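Local coordinates for Rbsd/fucu transport protein family protein (Streptococcus pneumoniae, PDB 4A34) that binds L-fucose and, as a fucose mutarotase of the RbsD/FucU family, probably speeds the interconversion of the alpha and beta anomers of the sugar, at residues Lys15-Met20 against Asp24-Ala29; Glu52-Ile57 against Arg90-Gly95; Tyr112-Lys117 against Ile134-Val139. All blocks are in the same frame, centred on the assembly; numbering follows the deposited sequence.

Contacts 1 and 3 set a helix against a strand of the mixed sheet, while contact 2 sets one helix against another over it. Contact 1 is the buried one: methionine, leucine and isoleucine meet between helix 11-19 and strand 25-29, with a water and an aspartate at its polar end. Contact 2, between helices 50-60 and 85-93, is partly buried and runs from leucine and isoleucine on the inside to an aspartate at its more open edge. Contact 3, also partly buried, sets an arginine across an isoleucine, from a helix that also reaches bound fucose. Strands 25-29 and 133-136 are neighbours, so contacts 1 and 3 share the sheet; L28 and L135 both pack on helix 50-60.

Contact 1. Residues Lys15-Met20 against Asp24-Ala29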
loop_
_atom_site.group_PDB
_atom_site.type_symbol
_atom_site.label_atom_id
_atom_site.label_comp_id
_atom_site.label_asym_id
_atom_site.label_seq_id
_atom_site.Cartn_x
_atom_site.Cartn_y
_atom_site.Cartn_z
ATOM N N LYS I 15 18.603 0.903 12.362
ATOM C CA LYS I 15 17.658 -0.199 12.242
ATOM C C LYS I 15 18.227 -1.284 11.329
ATOM O O LYS I 15 18.263 -2.469 11.700
ATOM C CB LYS I 15 16.315 0.297 11.692
ATOM C CG LYS I 15 15.240 -0.762 11.642
ATOM C CD LYS I 15 13.938 -0.193 11.105
ATOM C CE LYS I 15 12.856 -1.261 10.969
ATOM N NZ LYS I 15 13.055 -2.174 9.824
ATOM N N THR I 16 18.680 -0.882 10.144
ATOM C CA THR I 16 19.135 -1.859 9.164
ATOM C C THR I 16 20.463 -2.514 9.554
ATOM O O THR I 16 20.643 -3.706 9.337
ATOM C CB THR I 16 19.045 -1.329 7.694
ATOM O OG1 THR I 16 20.163 -1.771 6.910
ATOM C CG2 THR I 16 18.975 0.143 7.674
ATOM N N LEU I 17 21.360 -1.761 10.182
ATOM C CA LEU I 17 22.552 -2.357 10.787
ATOM C C LEU I 17 22.154 -3.399 11.828
ATOM O O LEU I 17 22.788 -4.453 11.943
ATOM C CB LEU I 17 23.429 -1.291 11.444
ATOM C CG LEU I 17 24.270 -0.360 10.572
ATOM C CD1 LEU I 17 25.106 0.547 11.457
ATOM C CD2 LEU I 17 25.169 -1.125 9.611
ATOM N N MET I 18 21.097 -3.090 12.580
ATOM C CA MET I 18 20.577 -3.973 13.621
ATOM C C MET I 18 19.946 -5.248 13.063
ATOM O O MET I 18 20.231 -6.346 13.547
ATOM C CB MET I 18 19.565 -3.221 14.489
ATOM C CG MET I 18 20.184 -2.256 15.478
ATOM S SD MET I 18 20.905 -3.203 16.830
ATOM C CE MET I 18 19.523 -3.237 17.980
ATOM N N GLU I 19 19.095 -5.107 12.049
ATOM C CA GLU I 19 18.372 -6.257 11.505
ATOM C C GLU I 19 19.235 -7.120 10.582
ATOM O O GLU I 19 18.830 -8.216 10.192
ATOM C CB GLU I 19 17.063 -5.837 10.827
ATOM C CG GLU I 19 17.229 -4.968 9.613
ATOM C CD GLU I 19 15.968 -4.197 9.241
ATOM O OE1 GLU I 19 15.168 -3.846 10.134
ATOM O OE2 GLU I 19 15.795 -3.930 8.037
ATOM N N MET I 20 20.422 -6.625 10.237
ATOM C CA MET I 20 21.409 -7.433 9.521
ATOM C C MET I 20 21.933 -8.550 10.420
ATOM O O MET I 20 22.183 -8.348 11.605
ATOM C CB MET I 20 22.570 -6.566 9.010
ATOM C CG MET I 20 22.338 -5.948 7.640
ATOM S SD MET I 20 23.693 -4.894 7.090
ATOM C CE MET I 20 22.979 -3.272 7.188
ATOM N N ASP I 24 25.372 -10.978 5.885
ATOM C CA ASP I 24 24.745 -9.859 5.189
ATOM C C ASP I 24 25.792 -8.831 4.811
ATOM O O ASP I 24 26.770 -8.639 5.534
ATOM C CB ASP I 24 23.672 -9.199 6.055
ATOM C CG ASP I 24 22.373 -9.970 6.073
ATOM O OD1 ASP I 24 22.052 -10.655 5.076
ATOM O OD2 ASP I 24 21.665 -9.872 7.094
ATOM N N GLU I 25 25.583 -8.179 3.673
ATOM C CA GLU I 25 26.489 -7.134 3.201
ATOM C C GLU I 25 25.777 -5.786 3.100
ATOM O O GLU I 25 24.557 -5.726 2.945
ATOM C CB GLU I 25 27.106 -7.523 1.858
ATOM C CG GLU I 25 28.016 -8.741 1.939
ATOM C CD GLU I 25 28.427 -9.283 0.583
ATOM O OE1 GLU I 25 28.421 -8.525 -0.409
ATOM O OE2 GLU I 25 28.763 -10.477 0.505
ATOM N N ILE I 26 26.554 -4.712 3.218
ATOM C CA ILE I 26 26.036 -3.354 3.080
ATOM C C ILE I 26 27.030 -2.495 2.321
ATOM O O ILE I 26 28.228 -2.548 2.586
ATOM C CB ILE I 26 25.682 -2.694 4.452
ATOM C CG1 ILE I 26 25.169 -1.259 4.231
ATOM C CG2 ILE I 26 26.868 -2.761 5.414
ATOM C CD1 ILE I 26 24.702 -0.554 5.448
ATOM N N VAL I 27 26.516 -1.703 1.385
ATOM C CA VAL I 27 27.345 -0.891 0.509
ATOM C C VAL I 27 27.331 0.558 0.947
ATOM O O VAL I 27 26.269 1.163 1.109
ATOM C CB VAL I 27 26.885 -0.982 -0.964
ATOM C CG1 VAL I 27 27.810 -0.190 -1.861
ATOM C CG2 VAL I 27 26.836 -2.433 -1.429
ATOM N N LEU I 28 28.520 1.114 1.144
ATOM C CA LEU I 28 28.647 2.529 1.413
ATOM C C LEU I 28 28.952 3.165 0.070
ATOM O O LEU I 28 30.080 3.103 -0.423
ATOM C CB LEU I 28 29.742 2.795 2.458
ATOM C CG LEU I 28 29.686 1.958 3.754
ATOM C CD1 LEU I 28 30.856 2.250 4.699
ATOM C CD2 LEU I 28 28.370 2.141 4.501
ATOM N N ALA I 29 27.926 3.738 -0.546
ATOM C CA ALA I 29 28.048 4.246 -1.903
ATOM C C ALA I 29 28.437 5.718 -1.933
ATOM O O ALA I 29 27.954 6.508 -1.118
ATOM C CB ALA I 29 26.755 4.027 -2.652
HETATM O O HOH W 1 19.095 -10.204 8.078
#
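D24 and M20 meet where the chain leaves helix 11-19 and turns into strand 25-29. The CB of D24 lies 3.9 Å from CG of M20, while its carboxylate lies against the methionine backbone, OD2 standing 3.5 Å from M20 CA. OD2 of D24 accepts the backbone N-H of G21 and also a bridging water at 2.8 Å, which gives its other hydrogen to the carbonyl O of E19. The acid thus ties the turn after the helix directly, and the last helical carbonyl through water. Its OD1 is held by S37 of a neighbouring subunit, which suits a carboxylate buried at an interface.

E25 turns its side chain away from the helix, to a salt bridge with R114 and another with K136, and leaves only its carbonyl O near the sulfur of M20.

I26 points back at the helix. The M20 chain stays extended as far as SD and then bends (chi3 -109°), laying CE across the isoleucine at about a right angle, 3.7 Å from I26 CD1. With CG1 anti to the backbone N (chi1 179°), I26 directs CD1 to the methyl and on to L17, whose CD2 is 4.2 Å from I26 CD1. The flexible, unbranched methionine can fit itself to the surface of the beta-branched isoleucine, a residue well suited to a strand.

No direct hydrogen bond joins the two segments: apolar packing closes the inner part, while the buried carboxylate of D24 is met by a backbone N-H, a water and the S37 hydroxyl of a neighbouring subunit, which would probably favour its ionised form.

Contact 2. Residues Glu52-Ile57 against Arg90-Gly95; sequences ELLDSI and RQMIEG
This is a helix-to-helix packing contact, made by L54 and D55 of helix 50-60 with M92 and I93 near the end of helix 85-93, partly buried and without hydrogen bonds between the two segments. M92 is its centre. Its chain leaves the backbone toward the other helix and bends at chi2 (106°) and chi3 (-92°), so that the CG-SD bond runs alongside helix 50-60 and CE curls back toward its own helix, beside D55. L54 and M92 lie alongside each other, pointing opposite ways, with M92 CG 4.1 Å from L54 CD2. Further out the sulfur and methyl cross D55 at about a right angle: SD of M92 lies 3.9 Å from CB of D55, and CE 3.6 Å from D55 OD1. That oxygen finds its polar partner in H96 NE2, just past the helix end, so the methyl rests beside a carboxylate already engaged. A long, pliable methionine suits this border, where leucine gives way to acid.

On the inner side, I93 CG1 comes 4.4 Å from L54 CD2. Both branched residues continue inward onto the sheet, L54 onto I133 and L135, I93 onto I71, F73 and I103. The arrangement is that of an alpha/beta fold in which neighbouring helices pack together over one sheet.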
loop_
_atom_site.group_PDB
_atom_site.type_symbol
_atom_site.label_atom_id
_atom_site.label_comp_id
_atom_site.label_asym_id
_atom_site.label_seq_id
_atom_site.Cartn_x
_atom_site.Cartn_y
_atom_site.Cartn_z
ATOM N N GLU I 52 34.046 9.004 7.790
ATOM C CA GLU I 52 33.271 9.247 9.012
ATOM C C GLU I 52 32.291 8.099 9.265
ATOM O O GLU I 52 32.255 7.530 10.357
ATOM C CB GLU I 52 32.503 10.575 8.935
ATOM C CG GLU I 52 33.362 11.836 9.002
ATOM C CD GLU I 52 33.662 12.418 7.628
ATOM O OE1 GLU I 52 34.424 11.789 6.853
ATOM O OE2 GLU I 52 33.145 13.520 7.333
ATOM N N LEU I 53 31.515 7.752 8.243
ATOM C CA LEU I 53 30.531 6.682 8.352
ATOM C C LEU I 53 31.164 5.298 8.571
ATOM O O LEU I 53 30.597 4.461 9.284
ATOM C CB LEU I 53 29.622 6.670 7.112
ATOM C CG LEU I 53 28.312 5.889 7.208
ATOM C CD1 LEU I 53 27.496 6.388 8.372
ATOM C CD2 LEU I 53 27.522 6.024 5.919
ATOM N N LEU I 54 32.332 5.075 7.963
ATOM C CA LEU I 54 33.040 3.791 8.051
ATOM C C LEU I 54 33.525 3.501 9.477
ATOM O O LEU I 54 33.460 2.366 9.953
ATOM C CB LEU I 54 34.217 3.757 7.063
ATOM C CG LEU I 54 35.153 2.540 7.059
ATOM C CD1 LEU I 54 34.400 1.242 6.724
ATOM C CD2 LEU I 54 36.301 2.761 6.097
ATOM N N ASP I 55 34.007 4.546 10.146
ATOM C CA ASP I 55 34.461 4.458 11.519
ATOM C C ASP I 55 33.311 4.055 12.459
ATOM O O ASP I 55 33.469 3.176 13.322
ATOM C CB ASP I 55 35.051 5.810 11.931
ATOM C CG ASP I 55 35.869 5.730 13.207
ATOM O OD1 ASP I 55 36.732 4.823 13.321
ATOM O OD2 ASP I 55 35.650 6.586 14.094
ATOM N N SER I 56 32.153 4.689 12.271
ATOM C CA SER I 56 30.982 4.449 13.113
ATOM C C SER I 56 30.427 3.047 12.915
ATOM O O SER I 56 30.040 2.381 13.872
ATOM C CB SER I 56 29.892 5.484 12.824
ATOM O OG SER I 56 30.348 6.799 13.081
ATOM N N ILE I 57 30.395 2.609 11.662
ATOM C CA ILE I 57 29.890 1.285 11.315
ATOM C C ILE I 57 30.831 0.200 11.831
ATOM O O ILE I 57 30.372 -0.789 12.405
ATOM C CB ILE I 57 29.604 1.162 9.783
ATOM C CG1 ILE I 57 28.435 2.079 9.405
ATOM C CG2 ILE I 57 29.304 -0.274 9.395
ATOM C CD1 ILE I 57 28.032 2.051 7.956
ATOM N N ARG I 90 42.125 2.336 4.545
ATOM C CA ARG I 90 43.052 1.318 5.042
ATOM C C ARG I 90 43.505 1.623 6.470
ATOM O O ARG I 90 43.495 0.733 7.324
ATOM C CB ARG I 90 44.236 1.110 4.080
ATOM C CG ARG I 90 43.906 0.166 2.926
ATOM C CD ARG I 90 45.129 -0.227 2.123
ATOM N NE ARG I 90 45.574 0.861 1.262
ATOM C CZ ARG I 90 45.344 0.930 -0.045
ATOM N NH1 ARG I 90 44.679 -0.047 -0.664
ATOM N NH2 ARG I 90 45.787 1.980 -0.735
ATOM N N GLN I 91 43.855 2.889 6.717
ATOM C CA GLN I 91 44.134 3.409 8.068
ATOM C C GLN I 91 43.007 3.101 9.060
ATOM O O GLN I 91 43.252 2.688 10.197
ATOM C CB GLN I 91 44.297 4.927 8.026
ATOM C CG GLN I 91 45.531 5.449 7.332
ATOM C CD GLN I 91 45.580 6.970 7.338
ATOM O OE1 GLN I 91 44.544 7.647 7.393
ATOM N NE2 GLN I 91 46.790 7.518 7.283
ATOM N N MET I 92 41.775 3.344 8.613
ATOM C CA MET I 92 40.574 3.181 9.408
ATOM C C MET I 92 40.364 1.704 9.740
ATOM O O MET I 92 40.205 1.343 10.902
ATOM C CB MET I 92 39.382 3.724 8.609
ATOM C CG MET I 92 38.190 4.203 9.416
ATOM S SD MET I 92 38.047 5.999 9.449
ATOM C CE MET I 92 38.979 6.398 10.933
ATOM N N ILE I 93 40.381 0.861 8.707
ATOM C CA ILE I 93 40.075 -0.567 8.834
ATOM C C ILE I 93 41.017 -1.287 9.790
ATOM O O ILE I 93 40.564 -1.988 10.693
ATOM C CB ILE I 93 40.048 -1.267 7.454
ATOM C CG1 ILE I 93 38.790 -0.855 6.686
ATOM C CG2 ILE I 93 40.110 -2.787 7.610
ATOM C CD1 ILE I 93 38.839 -1.133 5.190
ATOM N N GLU I 94 42.321 -1.128 9.578
ATOM C CA GLU I 94 43.316 -1.543 10.562
ATOM C C GLU I 94 43.153 -0.539 11.703
ATOM O O GLU I 94 42.944 0.648 11.450
ATOM C CB GLU I 94 44.726 -1.496 9.946
ATOM C CG GLU I 94 45.831 -2.206 10.746
ATOM C CD GLU I 94 47.134 -2.380 9.947
ATOM O OE1 GLU I 94 47.254 -3.387 9.206
ATOM O OE2 GLU I 94 48.032 -1.506 10.055
ATOM N N GLY I 95 43.196 -1.002 12.950
ATOM C CA GLY I 95 42.894 -0.112 14.077
ATOM C C GLY I 95 41.547 -0.412 14.717
ATOM O O GLY I 95 41.365 -0.205 15.919
#

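Contact 3. Residues Tyr112-Lys117 against Ile134-Val139. With FUL (beta-L-fucopyranose), chain B.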
loop_
_atom_site.group_PDB
_atom_site.type_symbol
_atom_site.label_atom_id
_atom_site.label_comp_id
_atom_site.label_asym_id
_atom_site.label_seq_id
_atom_site.Cartn_x
_atom_site.Cartn_y
_atom_site.Cartn_z
ATOM N N TYR I 112 28.866 -3.620 -9.178
ATOM C CA TYR I 112 27.450 -3.296 -9.361
ATOM C C TYR I 112 26.578 -4.489 -8.999
ATOM O O TYR I 112 25.662 -4.376 -8.179
ATOM C CB TYR I 112 27.160 -2.859 -10.803
ATOM C CG TYR I 112 27.690 -1.484 -11.207
ATOM C CD1 TYR I 112 28.108 -0.545 -10.250
ATOM C CD2 TYR I 112 27.729 -1.107 -12.552
ATOM C CE1 TYR I 112 28.577 0.724 -10.633
ATOM C CE2 TYR I 112 28.199 0.164 -12.943
ATOM C CZ TYR I 112 28.621 1.071 -11.980
ATOM O OH TYR I 112 29.081 2.316 -12.368
ATOM N N GLU I 113 26.888 -5.637 -9.593
ATOM C CA GLU I 113 26.127 -6.860 -9.364
ATOM C C GLU I 113 26.124 -7.331 -7.899
ATOM O O GLU I 113 25.078 -7.713 -7.372
ATOM C CB GLU I 113 26.574 -7.975 -10.326
ATOM C CG GLU I 113 26.368 -7.666 -11.827
ATOM C CD GLU I 113 24.907 -7.410 -12.206
ATOM O OE1 GLU I 113 24.011 -8.091 -11.659
ATOM O OE2 GLU I 113 24.658 -6.517 -13.051
ATOM N N ARG I 114 27.271 -7.288 -7.229
ATOM C CA ARG I 114 27.287 -7.641 -5.805
ATOM C C ARG I 114 26.467 -6.648 -4.959
ATOM O O ARG I 114 25.797 -7.045 -4.000
ATOM C CB ARG I 114 28.706 -7.806 -5.250
ATOM C CG ARG I 114 28.759 -8.863 -4.142
ATOM C CD ARG I 114 29.806 -8.551 -3.100
ATOM N NE ARG I 114 31.040 -9.306 -3.276
ATOM C CZ ARG I 114 31.598 -10.069 -2.339
ATOM N NH1 ARG I 114 31.039 -10.186 -1.148
ATOM N NH2 ARG I 114 32.724 -10.718 -2.593
ATOM N N SER I 115 26.496 -5.370 -5.337
ATOM C CA SER I 115 25.696 -4.350 -4.656
ATOM C C SER I 115 24.175 -4.574 -4.776
ATOM O O SER I 115 23.419 -4.143 -3.913
ATOM C CB SER I 115 26.074 -2.946 -5.126
ATOM O OG SER I 115 25.355 -2.581 -6.285
ATOM N N LYS I 116 23.741 -5.250 -5.838
ATOM C CA LYS I 116 22.321 -5.569 -6.027
ATOM C C LYS I 116 21.881 -6.688 -5.086
ATOM O O LYS I 116 20.705 -6.789 -4.737
ATOM C CB LYS I 116 22.026 -5.955 -7.474
ATOM C CG LYS I 116 22.304 -4.870 -8.490
ATOM C CD LYS I 116 21.880 -5.291 -9.897
ATOM C CE LYS I 116 22.121 -4.166 -10.885
ATOM N NZ LYS I 116 22.184 -4.647 -12.280
ATOM N N LYS I 117 22.845 -7.513 -4.676
ATOM C CA LYS I 117 22.597 -8.633 -3.769
ATOM C C LYS I 117 22.861 -8.261 -2.315
ATOM O O LYS I 117 22.656 -9.076 -1.418
ATOM C CB LYS I 117 23.456 -9.844 -4.155
ATOM C CG LYS I 117 22.735 -10.883 -5.025
ATOM C CD LYS I 117 23.265 -10.951 -6.453
ATOM C CE LYS I 117 24.426 -11.938 -6.586
ATOM N NZ LYS I 117 25.012 -11.921 -7.968
ATOM N N ILE I 134 32.128 -2.273 0.233
ATOM C CA ILE I 134 31.142 -3.271 0.669
ATOM C C ILE I 134 31.659 -3.965 1.909
ATOM O O ILE I 134 32.784 -4.465 1.924
ATOM C CB ILE I 134 30.809 -4.340 -0.392
ATOM C CG1 ILE I 134 30.427 -3.693 -1.723
ATOM C CG2 ILE I 134 29.682 -5.241 0.112
ATOM C CD1 ILE I 134 30.247 -4.667 -2.839
ATOM N N LEU I 135 30.829 -3.963 2.948
ATOM C CA LEU I 135 31.163 -4.554 4.233
ATOM C C LEU I 135 30.233 -5.721 4.472
ATOM O O LEU I 135 29.030 -5.623 4.198
ATOM C CB LEU I 135 30.989 -3.517 5.337
ATOM C CG LEU I 135 31.752 -2.193 5.219
ATOM C CD1 LEU I 135 31.271 -1.235 6.295
ATOM C CD2 LEU I 135 33.258 -2.431 5.347
ATOM N N LYS I 136 30.789 -6.824 4.970
ATOM C CA LYS I 136 30.019 -8.040 5.243
ATOM C C LYS I 136 29.962 -8.348 6.747
ATOM O O LYS I 136 30.983 -8.619 7.371
ATOM C CB LYS I 136 30.589 -9.229 4.454
ATOM C CG LYS I 136 29.766 -10.516 4.578
ATOM C CD LYS I 136 30.553 -11.749 4.140
ATOM C CE LYS I 136 30.259 -12.149 2.717
ATOM N NZ LYS I 136 28.908 -12.724 2.560
ATOM N N LYS I 137 28.753 -8.320 7.304
ATOM C CA LYS I 137 28.514 -8.458 8.743
ATOM C C LYS I 137 28.965 -9.800 9.340
ATOM O O LYS I 137 28.618 -10.871 8.830
ATOM C CB LYS I 137 27.033 -8.193 9.057
ATOM C CG LYS I 137 26.658 -8.414 10.519
ATOM C CD LYS I 137 25.352 -7.736 10.886
ATOM C CE LYS I 137 25.180 -7.643 12.386
ATOM N NZ LYS I 137 23.992 -6.816 12.724
ATOM N N GLY I 138 29.732 -9.719 10.427
ATOM C CA GLY I 138 30.244 -10.896 11.126
ATOM C C GLY I 138 29.447 -11.248 12.366
ATOM O O GLY I 138 28.517 -10.529 12.742
ATOM N N VAL I 139 29.816 -12.358 12.998
ATOM C CA VAL I 139 29.158 -12.856 14.205
ATOM C C VAL I 139 29.383 -11.922 15.395
ATOM O O VAL I 139 30.458 -11.348 15.551
ATOM C CB VAL I 139 29.658 -14.281 14.555
ATOM C CG1 VAL I 139 28.877 -14.866 15.710
ATOM C CG2 VAL I 139 29.550 -15.203 13.344
HETATM C C1 FUL B . 31.064 4.946 -10.486
HETATM C C2 FUL B . 31.221 5.769 -9.201
HETATM O O2 FUL B . 30.672 5.116 -8.078
HETATM C C3 FUL B . 32.716 5.972 -8.967
HETATM O O3 FUL B . 32.948 6.779 -7.844
HETATM C C4 FUL B . 33.353 6.613 -10.187
HETATM O O4 FUL B . 32.758 7.868 -10.382
HETATM C C5 FUL B . 33.076 5.736 -11.402
HETATM C C6 FUL B . 33.775 6.276 -12.644
HETATM O O5 FUL B . 31.665 5.647 -11.565
HETATM O O1 FUL B . 29.716 4.685 -10.786
#
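R114 and I134 carry this contact, with K136 a lesser third. The arginine's aliphatic part lies obliquely over the isoleucine, CD of R114 3.9 Å from CD1 of I134. In R114, chi2 (-148°) sets CD against I134, and the bend at chi3 (-100°) turns the guanidinium aside. There K136 CE stands at the edge of the guanidinium, 4.4 Å from R114 NH1. R114 NH1 and K136 NZ are 5.0 Å apart and share E25 OE2 as salt-bridge partner, so one carboxylate probably balances much of both charges. Isoleucine fits the buried strand; arginine and lysine offer an aliphatic stem for packing and a charged end.

Y112 OH and the anomeric O1 of the bound beta-L-fucopyranose are hydrogen-bonded (2.9 Å), O1 lying in plane at the edge of the tyrosine ring; R108 NE also bonds this phenol oxygen. D30, Y130, N132 and H22 of a neighbouring subunit bond the same sugar, so the site lies between subunits. S115 OG, in the last helical turn, donates to the carbonyl O of Y112 (2.6 Å).

Helix 108-116 lies on strand 133-136, which runs between strands 25-29 and 71-74: I134 touches E25 and V27, and both it and R114 reach Q72.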